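PDB 2GKP: DUF1436 domain-containing protein from Neisseria meningitidis, which is of unknown function but probably acts as an immunity protein that neutralises the toxin of a contact-dependent growth inhibition system. Local coordinates for residues K17-A22 against K109-V114. Residues are numbered along the deposited sequence; the frame is centred on the assembly and turned at random.
Sequences KANERA and KNMMSV. With EDO (1,2-ethanediol), chain C.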
loop_
_atom_site.group_PDB
_atom_site.type_symbol
_atom_site.label_atom_id
_atom_site.label_comp_id
_atom_site.label_asym_id
_atom_site.label_seq_id
_atom_site.Cartn_x
_atom_site.Cartn_y
_atom_site.Cartn_z
ATOM N N LYS A 17 3.646 1.492 3.592
ATOM C CA LYS A 17 4.478 0.844 4.619
ATOM C C LYS A 17 5.587 1.767 5.081
ATOM O O LYS A 17 5.985 2.669 4.340
ATOM C CB LYS A 17 5.078 -0.460 4.097
ATOM C CG LYS A 17 4.048 -1.577 4.090
ATOM C CD LYS A 17 4.544 -2.789 3.351
ATOM C CE LYS A 17 3.668 -4.027 3.637
ATOM N NZ LYS A 17 2.246 -3.778 3.235
ATOM N N ALA A 18 6.082 1.570 6.311
ATOM C CA ALA A 18 7.108 2.478 6.849
ATOM C C ALA A 18 7.959 1.746 7.812
ATOM O O ALA A 18 7.432 1.077 8.703
ATOM C CB ALA A 18 6.459 3.669 7.575
ATOM N N ASN A 19 9.270 1.913 7.682
ATOM C CA ASN A 19 10.192 1.401 8.698
ATOM C C ASN A 19 11.157 2.504 9.089
ATOM O O ASN A 19 10.884 3.682 8.809
ATOM C CB ASN A 19 10.848 0.056 8.260
ATOM C CG ASN A 19 11.832 0.185 7.094
ATOM O OD1 ASN A 19 12.337 -0.847 6.553
ATOM N ND2 ASN A 19 12.155 1.418 6.728
ATOM N N GLU A 20 12.255 2.153 9.756
ATOM C CA GLU A 20 13.123 3.224 10.218
ATOM C C GLU A 20 13.932 3.881 9.101
ATOM O O GLU A 20 14.652 4.860 9.363
ATOM C CB GLU A 20 14.068 2.746 11.348
ATOM C CG GLU A 20 15.255 1.854 10.911
ATOM C CD GLU A 20 14.885 0.435 10.531
ATOM O OE1 GLU A 20 13.710 0.014 10.743
ATOM O OE2 GLU A 20 15.813 -0.260 10.044
ATOM N N ARG A 21 13.843 3.362 7.868
ATOM C CA ARG A 21 14.594 3.987 6.755
ATOM C C ARG A 21 13.735 4.654 5.697
ATOM O O ARG A 21 14.247 5.480 4.969
ATOM C CB ARG A 21 15.531 3.012 6.106
ATOM C CG ARG A 21 16.667 2.586 7.034
ATOM C CD ARG A 21 17.719 1.740 6.309
ATOM N NE ARG A 21 18.584 1.155 7.351
ATOM C CZ ARG A 21 19.411 0.121 7.198
ATOM N NH1 ARG A 21 19.617 -0.405 5.997
ATOM N NH2 ARG A 21 20.023 -0.360 8.280
ATOM N N ALA A 22 12.455 4.272 5.570
ATOM C CA ALA A 22 11.689 4.761 4.444
ATOM C C ALA A 22 10.214 4.603 4.623
ATOM O O ALA A 22 9.744 3.730 5.378
ATOM C CB ALA A 22 12.095 3.999 3.174
ATOM N N LYS A 109 11.896 -5.706 10.433
ATOM C CA LYS A 109 11.773 -5.631 11.896
ATOM C C LYS A 109 10.791 -4.577 12.403
ATOM O O LYS A 109 9.938 -4.887 13.259
ATOM C CB LYS A 109 13.144 -5.454 12.588
ATOM C CG LYS A 109 13.056 -5.640 14.091
ATOM C CD LYS A 109 14.339 -5.307 14.845
ATOM C CE LYS A 109 14.049 -5.286 16.335
ATOM N NZ LYS A 109 13.433 -3.998 16.723
ATOM N N ASN A 110 10.905 -3.361 11.879
ATOM C CA ASN A 110 10.106 -2.242 12.387
ATOM C C ASN A 110 9.090 -1.752 11.373
ATOM O O ASN A 110 8.630 -0.587 11.448
ATOM C CB ASN A 110 11.015 -1.091 12.788
ATOM C CG ASN A 110 12.048 -1.519 13.820
ATOM O OD1 ASN A 110 11.692 -2.052 14.867
ATOM N ND2 ASN A 110 13.323 -1.272 13.541
HETATM N N MSE A 111 8.770 -2.621 10.404
HETATM C CA MSE A 111 7.911 -2.200 9.298
HETATM C C MSE A 111 6.438 -2.209 9.718
HETATM O O MSE A 111 5.887 -3.234 10.087
HETATM C CB MSE A 111 8.147 -3.035 8.044
HETATM C CG MSE A 111 7.398 -2.515 6.840
HETATM SE SE MSE A 111 7.736 -3.578 5.258
HETATM C CE MSE A 111 9.546 -3.008 4.851
HETATM N N MSE A 112 5.834 -1.024 9.654
HETATM C CA MSE A 112 4.399 -0.864 9.851
HETATM C C MSE A 112 3.693 -0.809 8.501
HETATM O O MSE A 112 4.328 -0.526 7.470
HETATM C CB MSE A 112 4.142 0.429 10.651
HETATM C CG MSE A 112 4.955 0.500 11.954
HETATM SE SE MSE A 112 4.323 -0.873 13.221
HETATM C CE MSE A 112 4.694 -0.080 14.899
ATOM N N SER A 113 2.377 -1.039 8.510
ATOM C CA SER A 113 1.632 -1.096 7.246
ATOM C C SER A 113 0.229 -0.487 7.359
ATOM O O SER A 113 -0.520 -0.829 8.262
ATOM C CB SER A 113 1.454 -2.563 6.843
ATOM O OG SER A 113 0.948 -2.622 5.508
ATOM N N VAL A 114 -0.102 0.390 6.405
ATOM C CA VAL A 114 -1.415 0.997 6.305
ATOM C C VAL A 114 -1.961 0.602 4.946
ATOM O O VAL A 114 -1.220 0.610 3.961
ATOM C CB VAL A 114 -1.249 2.556 6.414
ATOM C CG1 VAL A 114 -2.490 3.294 5.947
ATOM C CG2 VAL A 114 -0.885 3.020 7.820
HETATM C C1 EDO C . -3.454 -2.265 7.174
HETATM O O1 EDO C . -4.787 -2.648 7.556
HETATM C C2 EDO C . -2.646 -3.530 6.868
HETATM O O2 EDO C . -1.633 -3.384 5.866
HETATM O O HOH W 1 12.624 -2.383 9.859
#
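The carboxylate of E20 receives the side-chain amide of N110 from above its own plane: N110 ND2 donates to E20 OE1 over 3.1 Å, nearly straight at 169°. The acceptor lies in the plane of the amide, yet the two planar groups stand 84° apart. With chi1 at 75°, E20 CG is flanked by both the backbone N and the carbonyl carbon, and a further bend at chi2 turns OE1 back toward N110 ND2, while OE2 bonds to Y101 OH. A water that accepts from N110 N also lies within hydrogen-bonding distance of E20 OE1 and probably donates to it, making a second bridge beside the direct bond.

Next to this polar end, strands 11-18 and 112-119 pair antiparallel. A18 and M112 form a hydrogen-bonded pair, with M112 N to A18 O at 2.8 Å and A18 N to M112 O at 3.0 Å; their side chains both reach L163 of helix 152-164. K17 and S113 follow as a non-hydrogen-bonded pair on the other face. There, in the conformer given, the selenomethionine side chain of M111 runs aslant to that of K17, with M111 SE 3.8 Å from K17 CD; K17 NZ ends 2.9 Å from S113 OG, with W136 as its cation-pi partner. Beyond the backbone ladder, the turn after A18 is tied to N110 by a carboxylate whose negative charge probably strengthens the hydrogen bond from the amide of N110.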